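Local coordinates for heme-binding protein A / AI-2 binding protein A (Helicobacter pylori SS1, PDB 6OFQ), which binds peptides in the periplasm as a type II substrate-binding protein and probably delivers them to an ABC transporter, at residues A293-N299 and H421-G427; Y304-V310 and A367-F373; Y459-F464 and I490-P496. One frame throughout, in Å; residues are numbered along the deposited sequence. Where two conformers were deposited one is given.

Interaction 1 of 3, residues A293-N299 and H421-G427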
loop_
_atom_site.group_PDB
_atom_site.type_symbol
_atom_site.label_atom_id
_atom_site.label_comp_id
_atom_site.label_asym_id
_atom_site.label_seq_id
_atom_site.Cartn_x
_atom_site.Cartn_y
_atom_site.Cartn_z
ATOM N N ALA A 293 8.410 3.362 -3.438
ATOM C CA ALA A 293 8.732 4.122 -4.630
ATOM C C ALA A 293 7.806 5.335 -4.692
ATOM O O ALA A 293 6.649 5.256 -4.254
ATOM C CB ALA A 293 8.609 3.305 -5.905
ATOM N N SER A 294 8.325 6.464 -5.173
ATOM C CA SER A 294 7.587 7.732 -5.323
ATOM C C SER A 294 7.894 8.294 -6.700
ATOM O O SER A 294 9.038 8.370 -7.105
ATOM C CB SER A 294 8.074 8.699 -4.213
ATOM O OG SER A 294 7.348 9.912 -4.300
ATOM N N TRP A 295 6.844 8.765 -7.385
ATOM C CA TRP A 295 6.994 9.150 -8.818
ATOM C C TRP A 295 5.935 10.174 -9.187
ATOM O O TRP A 295 5.090 10.510 -8.363
ATOM C CB TRP A 295 6.998 7.938 -9.766
ATOM C CG TRP A 295 5.713 7.180 -9.846
ATOM C CD1 TRP A 295 4.700 7.390 -10.715
ATOM C CD2 TRP A 295 5.271 6.146 -8.972
ATOM N NE1 TRP A 295 3.674 6.505 -10.488
ATOM C CE2 TRP A 295 3.998 5.712 -9.422
ATOM C CE3 TRP A 295 5.836 5.485 -7.887
ATOM C CZ2 TRP A 295 3.292 4.696 -8.795
ATOM C CZ3 TRP A 295 5.142 4.494 -7.274
ATOM C CH2 TRP A 295 3.872 4.121 -7.710
ATOM N N LEU A 296 6.028 10.669 -10.393
ATOM C CA LEU A 296 5.008 11.540 -10.911
ATOM C C LEU A 296 4.198 10.741 -11.929
ATOM O O LEU A 296 4.772 10.269 -12.931
ATOM C CB LEU A 296 5.688 12.774 -11.465
ATOM C CG LEU A 296 4.796 13.890 -11.999
ATOM C CD1 LEU A 296 4.040 14.604 -10.879
ATOM C CD2 LEU A 296 5.626 14.912 -12.766
ATOM N N SER A 297 2.907 10.529 -11.707
ATOM C CA SER A 297 1.993 9.972 -12.710
ATOM C C SER A 297 1.809 11.009 -13.824
ATOM O O SER A 297 1.707 12.201 -13.494
ATOM C CB SER A 297 0.573 9.701 -12.151
ATOM O OG SER A 297 0.583 8.677 -11.162
ATOM N N LEU A 298 1.822 10.546 -15.072
ATOM C CA LEU A 298 1.483 11.356 -16.247
ATOM C C LEU A 298 0.324 10.623 -16.889
ATOM O O LEU A 298 0.400 9.434 -17.192
ATOM C CB LEU A 298 2.646 11.381 -17.229
ATOM C CG LEU A 298 3.972 11.947 -16.716
ATOM C CD1 LEU A 298 5.100 11.830 -17.699
ATOM C CD2 LEU A 298 3.803 13.395 -16.235
ATOM N N ASN A 299 -0.774 11.340 -17.126
ATOM C CA ASN A 299 -2.001 10.683 -17.568
ATOM C C ASN A 299 -1.915 10.494 -19.061
ATOM O O ASN A 299 -2.183 11.428 -19.841
ATOM C CB ASN A 299 -3.252 11.444 -17.164
ATOM C CG ASN A 299 -4.529 10.667 -17.490
ATOM O OD1 ASN A 299 -4.542 9.873 -18.460
ATOM N ND2 ASN A 299 -5.579 10.950 -16.723
ATOM N N HIS A 421 -6.654 13.839 -12.803
ATOM C CA HIS A 421 -5.397 14.569 -12.912
ATOM C C HIS A 421 -4.845 14.500 -14.326
ATOM O O HIS A 421 -5.146 13.592 -15.110
ATOM C CB HIS A 421 -4.361 13.909 -11.999
ATOM C CG HIS A 421 -4.162 12.454 -12.226
ATOM N ND1 HIS A 421 -5.158 11.549 -11.931
ATOM C CD2 HIS A 421 -3.153 11.758 -12.814
ATOM C CE1 HIS A 421 -4.761 10.348 -12.297
ATOM N NE2 HIS A 421 -3.556 10.437 -12.804
ATOM N N GLU A 422 -3.893 15.401 -14.562
ATOM C CA GLU A 422 -2.981 15.373 -15.719
ATOM C C GLU A 422 -1.666 14.814 -15.213
ATOM O O GLU A 422 -1.149 13.834 -15.741
ATOM C CB GLU A 422 -2.841 16.758 -16.368
ATOM C CG GLU A 422 -4.110 17.296 -17.019
ATOM C CD GLU A 422 -3.808 18.667 -17.573
ATOM O OE1 GLU A 422 -3.044 18.879 -18.535
ATOM O OE2 GLU A 422 -4.361 19.580 -16.972
ATOM N N MET A 423 -1.039 15.513 -14.283
ATOM C CA MET A 423 0.101 15.017 -13.506
ATOM C C MET A 423 -0.295 14.909 -12.022
ATOM O O MET A 423 -1.108 15.705 -11.511
ATOM C CB MET A 423 1.268 15.986 -13.644
ATOM C CG MET A 423 1.601 16.326 -15.083
ATOM S SD MET A 423 3.146 17.219 -15.304
ATOM C CE MET A 423 2.897 18.543 -14.178
ATOM N N ALA A 424 0.296 13.963 -11.298
ATOM C CA ALA A 424 -0.007 13.851 -9.870
ATOM C C ALA A 424 1.152 13.087 -9.216
ATOM O O ALA A 424 1.719 12.195 -9.851
ATOM C CB ALA A 424 -1.298 13.070 -9.696
ATOM N N PHE A 425 1.471 13.430 -7.991
ATOM C CA PHE A 425 2.381 12.567 -7.229
ATOM C C PHE A 425 1.736 11.217 -6.926
ATOM O O PHE A 425 0.533 11.150 -6.659
ATOM C CB PHE A 425 2.804 13.265 -5.941
ATOM C CG PHE A 425 3.707 14.445 -6.130
ATOM C CD1 PHE A 425 5.024 14.317 -6.455
ATOM C CD2 PHE A 425 3.208 15.703 -6.098
ATOM C CE1 PHE A 425 5.874 15.398 -6.576
ATOM C CE2 PHE A 425 4.018 16.807 -6.254
ATOM C CZ PHE A 425 5.335 16.648 -6.531
ATOM N N ALA A 426 2.570 10.176 -6.969
ATOM C CA ALA A 426 2.068 8.848 -6.695
ATOM C C ALA A 426 3.132 8.171 -5.846
ATOM O O ALA A 426 4.331 8.477 -5.938
ATOM C CB ALA A 426 1.947 8.074 -7.999
ATOM N N GLY A 427 2.752 7.209 -5.042
ATOM C CA GLY A 427 3.692 6.421 -4.255
ATOM C C GLY A 427 3.067 5.069 -3.975
ATOM O O GLY A 427 1.847 4.862 -3.861
#
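Trp295 and Ala426 form the first of two hydrogen-bonded pairs that join strands 292-298 and 423-429 as antiparallel neighbours in a mixed sheet of the periplasmic-binding-protein fold. Trp295 N donates to Ala426 O over 2.9 Å, and Ala426 N returns a bond to Trp295 O. Ser297 and Ala424 make the second pair, of which the bond from Ser297 N to Ala424 O is the shorter at 2.8 Å. Beyond the strand end, Asn299 N continues the ladder to Glu422 O, and its side chain adds a rung: Asn299 ND2 reaches His421 O over 3.1 Å, approaching almost in line with the C=O bond, while Asn299 OD1 accepts from Gln301 N, two residues further on. Lys302 NZ also donates to His421 O. In the non-hydrogen-bonded positions CA-H...O contacts fill in, as from Met423 CA to Ser297 O at 3.2 Å.

The apolar contacts divide between the two faces of the sheet. On one, chi1 of 66° sets the Trp295 indole over its partner strand, and Ala426 CB lies 3.6 Å from the centroid of the five-membered ring of Trp295, a CH-pi contact over the face; Tyr497 and Trp443 add further aromatic contacts to the indole. On the other face, Leu298 and Met423 run side by side, Leu298 CD2 meeting Met423 CG at 3.8 Å.

Main-chain bonds thus fix the register, the Asn299 amide extends it past the strand, and side chains of both strands pack on either face.

Interaction 2 of 3, residues Y304-V310 and A367-F373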
loop_
_atom_site.group_PDB
_atom_site.type_symbol
_atom_site.label_atom_id
_atom_site.label_comp_id
_atom_site.label_asym_id
_atom_site.label_seq_id
_atom_site.Cartn_x
_atom_site.Cartn_y
_atom_site.Cartn_z
ATOM N N TYR A 304 -1.137 16.019 -24.617
ATOM C CA TYR A 304 0.254 16.287 -24.283
ATOM C C TYR A 304 0.927 15.002 -23.770
ATOM O O TYR A 304 1.934 14.520 -24.312
ATOM C CB TYR A 304 0.505 17.447 -23.314
ATOM C CG TYR A 304 -0.260 18.700 -23.702
ATOM C CD1 TYR A 304 0.044 19.340 -24.890
ATOM C CD2 TYR A 304 -1.249 19.218 -22.885
ATOM C CE1 TYR A 304 -0.607 20.525 -25.216
ATOM C CE2 TYR A 304 -1.928 20.392 -23.207
ATOM C CZ TYR A 304 -1.595 21.000 -24.401
ATOM O OH TYR A 304 -2.291 22.179 -24.732
ATOM N N PHE A 305 0.339 14.448 -22.720
ATOM C CA PHE A 305 0.953 13.286 -22.056
ATOM C C PHE A 305 0.767 11.966 -22.812
ATOM O O PHE A 305 1.431 10.985 -22.485
ATOM C CB PHE A 305 0.388 13.177 -20.644
ATOM C CG PHE A 305 0.591 14.426 -19.843
ATOM C CD1 PHE A 305 1.855 14.748 -19.382
ATOM C CD2 PHE A 305 -0.447 15.309 -19.623
ATOM C CE1 PHE A 305 2.081 15.959 -18.751
ATOM C CE2 PHE A 305 -0.226 16.508 -19.001
ATOM C CZ PHE A 305 1.028 16.857 -18.564
ATOM N N ASN A 306 -0.119 11.947 -23.792
ATOM C CA ASN A 306 -0.230 10.876 -24.781
ATOM C C ASN A 306 0.822 10.903 -25.844
ATOM O O ASN A 306 0.867 9.983 -26.657
ATOM C CB ASN A 306 -1.612 10.855 -25.403
ATOM C CG ASN A 306 -1.888 12.045 -26.298
ATOM O OD1 ASN A 306 -1.063 12.921 -26.514
ATOM N ND2 ASN A 306 -3.162 12.147 -26.676
ATOM N N ASN A 307 1.799 11.795 -25.781
ATOM C CA ASN A 307 2.913 11.885 -26.726
ATOM C C ASN A 307 4.178 11.498 -25.985
ATOM O O ASN A 307 4.653 12.256 -25.114
ATOM C CB ASN A 307 2.988 13.300 -27.270
ATOM C CG ASN A 307 4.011 13.431 -28.383
ATOM O OD1 ASN A 307 5.013 12.770 -28.411
ATOM N ND2 ASN A 307 3.686 14.245 -29.373
ATOM N N PRO A 308 4.824 10.372 -26.315
ATOM C CA PRO A 308 6.037 9.940 -25.676
ATOM C C PRO A 308 7.101 11.030 -25.654
ATOM O O PRO A 308 7.905 11.086 -24.748
ATOM C CB PRO A 308 6.523 8.705 -26.488
ATOM C CG PRO A 308 5.308 8.304 -27.203
ATOM C CD PRO A 308 4.375 9.450 -27.387
ATOM N N LEU A 309 7.183 11.852 -26.704
ATOM C CA LEU A 309 8.273 12.833 -26.750
ATOM C C LEU A 309 8.042 13.898 -25.691
ATOM O O LEU A 309 9.017 14.417 -25.132
ATOM C CB LEU A 309 8.345 13.514 -28.099
ATOM C CG LEU A 309 8.849 12.652 -29.249
ATOM C CD1 LEU A 309 9.096 13.493 -30.481
ATOM C CD2 LEU A 309 10.007 11.721 -28.961
ATOM N N VAL A 310 6.782 14.225 -25.424
ATOM C CA VAL A 310 6.484 15.139 -24.320
ATOM C C VAL A 310 6.909 14.560 -22.986
ATOM O O VAL A 310 7.525 15.217 -22.095
ATOM C CB VAL A 310 5.017 15.577 -24.317
ATOM C CG1 VAL A 310 4.710 16.362 -23.041
ATOM C CG2 VAL A 310 4.676 16.471 -25.511
ATOM N N ALA A 367 8.028 17.424 -30.742
ATOM C CA ALA A 367 6.647 17.028 -30.565
ATOM C C ALA A 367 5.607 17.998 -31.055
ATOM O O ALA A 367 4.424 17.681 -31.008
ATOM C CB ALA A 367 6.374 16.838 -29.078
ATOM N N GLY A 368 6.087 19.206 -31.381
ATOM C CA GLY A 368 5.170 20.220 -31.891
ATOM C C GLY A 368 4.725 21.246 -30.841
ATOM O O GLY A 368 3.728 21.940 -31.068
ATOM N N TYR A 369 5.484 21.403 -29.749
ATOM C CA TYR A 369 5.137 22.339 -28.653
ATOM C C TYR A 369 6.319 23.226 -28.323
ATOM O O TYR A 369 6.877 23.224 -27.226
ATOM C CB TYR A 369 4.600 21.648 -27.395
ATOM C CG TYR A 369 3.444 20.762 -27.679
ATOM C CD1 TYR A 369 2.211 21.315 -27.974
ATOM C CD2 TYR A 369 3.561 19.377 -27.689
ATOM C CE1 TYR A 369 1.134 20.517 -28.298
ATOM C CE2 TYR A 369 2.508 18.579 -28.015
ATOM C CZ TYR A 369 1.299 19.138 -28.297
ATOM O OH TYR A 369 0.265 18.311 -28.609
ATOM N N PRO A 370 6.748 24.006 -29.323
ATOM C CA PRO A 370 7.939 24.800 -29.101
ATOM C C PRO A 370 7.734 25.964 -28.140
ATOM O O PRO A 370 8.736 26.603 -27.822
ATOM C CB PRO A 370 8.236 25.381 -30.475
ATOM C CG PRO A 370 6.900 25.497 -31.088
ATOM C CD PRO A 370 6.189 24.235 -30.666
ATOM N N ASN A 371 6.504 26.355 -27.840
ATOM C CA ASN A 371 6.258 27.336 -26.747
ATOM C C ASN A 371 5.626 26.655 -25.521
ATOM O O ASN A 371 4.888 27.272 -24.728
ATOM C CB ASN A 371 5.430 28.516 -27.247
ATOM C CG ASN A 371 5.971 29.106 -28.538
ATOM O OD1 ASN A 371 5.275 29.104 -29.548
ATOM N ND2 ASN A 371 7.208 29.578 -28.526
ATOM N N GLY A 372 5.875 25.359 -25.333
ATOM C CA GLY A 372 5.286 24.646 -24.204
ATOM C C GLY A 372 3.780 24.546 -24.213
ATOM O O GLY A 372 3.132 24.599 -25.256
ATOM N N PHE A 373 3.196 24.492 -23.014
ATOM C CA PHE A 373 1.793 24.307 -22.816
ATOM C C PHE A 373 1.423 24.556 -21.349
ATOM O O PHE A 373 2.344 24.603 -20.533
ATOM C CB PHE A 373 1.237 22.980 -23.361
ATOM C CG PHE A 373 1.880 21.750 -22.759
ATOM C CD1 PHE A 373 1.385 21.202 -21.596
ATOM C CD2 PHE A 373 2.957 21.153 -23.374
ATOM C CE1 PHE A 373 2.021 20.071 -21.061
ATOM C CE2 PHE A 373 3.590 20.011 -22.846
ATOM C CZ PHE A 373 3.107 19.463 -21.680
HETATM O O HOH W 1 1.081 15.470 -29.355
#
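The Phe373 side chain, with CG between its own backbone N and carbonyl carbon (chi1 59°), and that of Tyr304, with CG beside the backbone N, bring their rings together in an offset stack. With Tyr369 they form an aromatic cluster between the turn that leads into helix 308-317 and the connection from helix 357-366 to strand 373-380. The Tyr304 and Phe373 rings are almost parallel, with planes 5° apart and centroids 4.0 Å apart, and the two side chains run antiparallel to each other. Each beta carbon consequently comes over the other ring: Tyr304 CB and Phe373 CB both make CH-pi contacts with the ring of their partner.

Tyr369 meets the same tyrosine in a T-shaped arrangement. The CD1-CE1 edge of Tyr304 is directed at the face of the Tyr369 ring, with planes at 74°, and Tyr304 CE1 lies 3.5 Å from Tyr369 CE1. Tyr304 therefore offers a face to Phe373 and an edge to Tyr369.

Val310 divides its branches between the two rings on segment 367-373. CG1 of Val310 packs on Phe373 CZ at 3.7 Å, whereas CG2 of Val310 touches Tyr369 CD2 at 3.8 Å and also reaches the methyl of Ala367. Leu309 CB covers that methyl too, near the Schellman motif at Gly368 that ends helix 357-366. At the edge of the Phe373 ring, Phe305 CZ makes a longer contact.

The polar groups flank this cluster. Asn307 N-caps helix 308-317, its OD1 accepting from Leu309 N over 2.9 Å. The other half of the amide donates to a water, 2.9 Å from Asn307 ND2, and this water lies 3.0 Å from Tyr369 OH.

Interaction 3 of 3, residues Y459-F464 and I490-P496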
loop_
_atom_site.group_PDB
_atom_site.type_symbol
_atom_site.label_atom_id
_atom_site.label_comp_id
_atom_site.label_asym_id
_atom_site.label_seq_id
_atom_site.Cartn_x
_atom_site.Cartn_y
_atom_site.Cartn_z
ATOM N N TYR A 459 -1.320 3.605 -18.146
ATOM C CA TYR A 459 -0.372 3.022 -19.073
ATOM C C TYR A 459 -0.922 1.735 -19.671
ATOM O O TYR A 459 -1.205 0.806 -18.916
ATOM C CB TYR A 459 0.943 2.749 -18.349
ATOM C CG TYR A 459 2.065 2.171 -19.151
ATOM C CD1 TYR A 459 2.447 2.666 -20.384
ATOM C CD2 TYR A 459 2.764 1.062 -18.678
ATOM C CE1 TYR A 459 3.455 2.081 -21.142
ATOM C CE2 TYR A 459 3.787 0.514 -19.411
ATOM C CZ TYR A 459 4.196 1.022 -20.624
ATOM O OH TYR A 459 5.237 0.409 -21.255
ATOM N N LYS A 460 -1.033 1.705 -20.984
ATOM C CA LYS A 460 -1.587 0.544 -21.687
ATOM C C LYS A 460 -0.619 0.093 -22.775
ATOM O O LYS A 460 -0.568 0.663 -23.854
ATOM C CB LYS A 460 -2.919 0.952 -22.320
ATOM C CG LYS A 460 -3.971 1.311 -21.302
ATOM C CD LYS A 460 -5.311 1.721 -21.908
ATOM C CE LYS A 460 -5.832 0.621 -22.806
ATOM N NZ LYS A 460 -7.180 1.150 -23.154
ATOM N N SER A 461 0.185 -0.911 -22.452
ATOM C CA SER A 461 1.121 -1.474 -23.393
ATOM C C SER A 461 0.880 -2.978 -23.384
ATOM O O SER A 461 1.071 -3.660 -22.361
ATOM C CB SER A 461 2.574 -1.216 -23.005
ATOM O OG SER A 461 3.465 -2.083 -23.709
ATOM N N ASP A 462 0.549 -3.512 -24.565
ATOM C CA ASP A 462 0.437 -4.954 -24.721
ATOM C C ASP A 462 1.754 -5.701 -24.551
ATOM O O ASP A 462 1.853 -6.739 -23.875
ATOM C CB ASP A 462 -0.108 -5.364 -26.088
ATOM C CG ASP A 462 -1.605 -5.196 -26.156
ATOM O OD1 ASP A 462 -2.291 -5.549 -25.159
ATOM O OD2 ASP A 462 -1.968 -4.719 -27.253
ATOM N N ALA A 463 2.828 -5.161 -25.112
ATOM C CA ALA A 463 4.114 -5.810 -25.020
ATOM C C ALA A 463 4.575 -5.925 -23.552
ATOM O O ALA A 463 5.093 -6.947 -23.071
ATOM C CB ALA A 463 5.119 -5.063 -25.903
ATOM N N PHE A 464 4.344 -4.865 -22.765
ATOM C CA PHE A 464 4.753 -4.820 -21.366
ATOM C C PHE A 464 3.845 -5.787 -20.623
ATOM O O PHE A 464 4.328 -6.664 -19.850
ATOM C CB PHE A 464 4.561 -3.416 -20.832
ATOM C CG PHE A 464 4.775 -3.234 -19.370
ATOM C CD1 PHE A 464 6.075 -3.119 -18.893
ATOM C CD2 PHE A 464 3.708 -3.127 -18.508
ATOM C CE1 PHE A 464 6.286 -2.934 -17.552
ATOM C CE2 PHE A 464 3.898 -2.853 -17.179
ATOM C CZ PHE A 464 5.195 -2.790 -16.718
ATOM N N ILE A 490 10.947 -2.017 -21.422
ATOM C CA ILE A 490 9.816 -1.497 -22.215
ATOM C C ILE A 490 9.257 -0.269 -21.499
ATOM O O ILE A 490 9.030 0.769 -22.142
ATOM C CB ILE A 490 8.733 -2.558 -22.482
ATOM C CG1 ILE A 490 9.333 -3.649 -23.408
ATOM C CG2 ILE A 490 7.500 -1.918 -23.099
ATOM C CD1 ILE A 490 8.366 -4.776 -23.545
ATOM N N ILE A 491 8.970 -0.345 -20.206
ATOM C CA ILE A 491 8.343 0.798 -19.551
ATOM C C ILE A 491 9.342 1.964 -19.468
ATOM O O ILE A 491 8.925 3.116 -19.629
ATOM C CB ILE A 491 7.760 0.414 -18.172
ATOM C CG1 ILE A 491 6.929 1.563 -17.587
ATOM C CG2 ILE A 491 8.831 -0.033 -17.205
ATOM C CD1 ILE A 491 6.077 1.249 -16.386
ATOM N N HIS A 492 10.627 1.710 -19.291
ATOM C CA HIS A 492 11.624 2.764 -19.412
ATOM C C HIS A 492 11.591 3.481 -20.760
ATOM O O HIS A 492 11.592 4.716 -20.851
ATOM C CB HIS A 492 13.008 2.248 -19.135
ATOM C CG HIS A 492 14.081 3.275 -19.269
ATOM N ND1 HIS A 492 14.377 4.214 -18.300
ATOM C CD2 HIS A 492 14.974 3.452 -20.262
ATOM C CE1 HIS A 492 15.432 4.902 -18.690
ATOM N NE2 HIS A 492 15.850 4.425 -19.845
ATOM N N LYS A 493 11.565 2.671 -21.819
ATOM C CA LYS A 493 11.432 3.263 -23.153
ATOM C C LYS A 493 10.196 4.075 -23.386
ATOM O O LYS A 493 10.251 5.145 -24.022
ATOM C CB LYS A 493 11.538 2.122 -24.197
ATOM C CG LYS A 493 11.200 2.474 -25.638
ATOM C CD LYS A 493 10.782 1.276 -26.494
ATOM C CE LYS A 493 9.434 0.625 -26.157
ATOM N NZ LYS A 493 8.111 0.976 -26.774
ATOM N N ASP A 494 9.074 3.617 -22.850
ATOM C CA ASP A 494 7.829 4.336 -23.028
ATOM C C ASP A 494 7.634 5.556 -22.100
ATOM O O ASP A 494 6.835 6.441 -22.402
ATOM C CB ASP A 494 6.599 3.409 -22.848
ATOM C CG ASP A 494 6.457 2.351 -23.892
ATOM O OD1 ASP A 494 6.924 2.611 -25.016
ATOM O OD2 ASP A 494 5.759 1.346 -23.653
ATOM N N ALA A 495 8.373 5.583 -21.026
ATOM C CA ALA A 495 8.324 6.705 -20.080
ATOM C C ALA A 495 6.948 7.219 -19.730
ATOM O O ALA A 495 6.656 8.422 -19.874
ATOM C CB ALA A 495 9.222 7.851 -20.603
ATOM N N PRO A 496 6.023 6.354 -19.314
ATOM C CA PRO A 496 4.675 6.799 -18.980
ATOM C C PRO A 496 4.570 7.498 -17.649
ATOM O O PRO A 496 3.467 7.557 -17.097
ATOM C CB PRO A 496 3.888 5.498 -18.976
ATOM C CG PRO A 496 4.891 4.581 -18.379
ATOM C CD PRO A 496 6.158 4.905 -19.106
HETATM O O HOH W 2 4.976 -0.574 -25.279
#
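Tyr459 and Pro496 face each other with CA atoms 6.3 Å apart, and Phe464 and Ile490 with CA atoms 6.1 Å apart, where the lead-in and first turn of helix 462-473 meet the last turns and exit of helix 477-494. Tyr459 lies between them. Its CG is anti to the backbone N (chi1 -179°), extending the ring toward helix 477-494 until Tyr459 OH donates to Asp494 OD2 at 2.6 Å. The phenol uses the anti lone pair of that oxygen, and ring and carboxylate planes stand 67° apart. Over one face of the same ring, Pro496 CG makes a CH-pi contact 3.8 Å from the Tyr459 centroid, only 15° off the normal; Ile491 CG1 packs obliquely against Tyr459 CE2.

The carboxylate has further partners. A water donates to Asp494 OD2 at 2.6 Å and lies 2.7 Å from Ser461 OG, the N-cap hydroxyl, which accepts from Phe464 N at 3.1 Å. Lys493 NZ forms a salt bridge with Asp494 OD1, so both oxygens of Asp494 are engaged, which would be expected to support its negative charge.

Apolar groups complete the join. Ile490 sends CG2 to Phe464 CB and CD1 to Ala463 CB, while Phe464 CE1 rests against Ile491 CB at 3.7 Å.

Trp443 of helix 436-443 packs on Tyr459, Phe464, Ile491 and Pro496 together. Arg311 of helix 308-317 donates to Asp494 O, and Ser457 OG bonds to Pro496 O just where the chain enters strand 497-510.

In the fold
From the N terminus, strand 292-298 enters interaction 1 and the chain runs straight on into segment 304-310, the first half of interaction 2. That contact closes at 367-373, after helix 357-366, and so lies wholly within the longer loop that interaction 1 completes at 421-427. Interaction 3 follows in series, closing a largely helical hairpin from 459-464 to 490-496; no loops cross. Phe305 connects the first two contacts, packing on Leu298, Glu422 and Met423, and Leu298 CB also touches Pro496 O of interaction 3. Together they tie the mixed sheet to helix 308-317 and to the pair of helices 462-473 and 477-494.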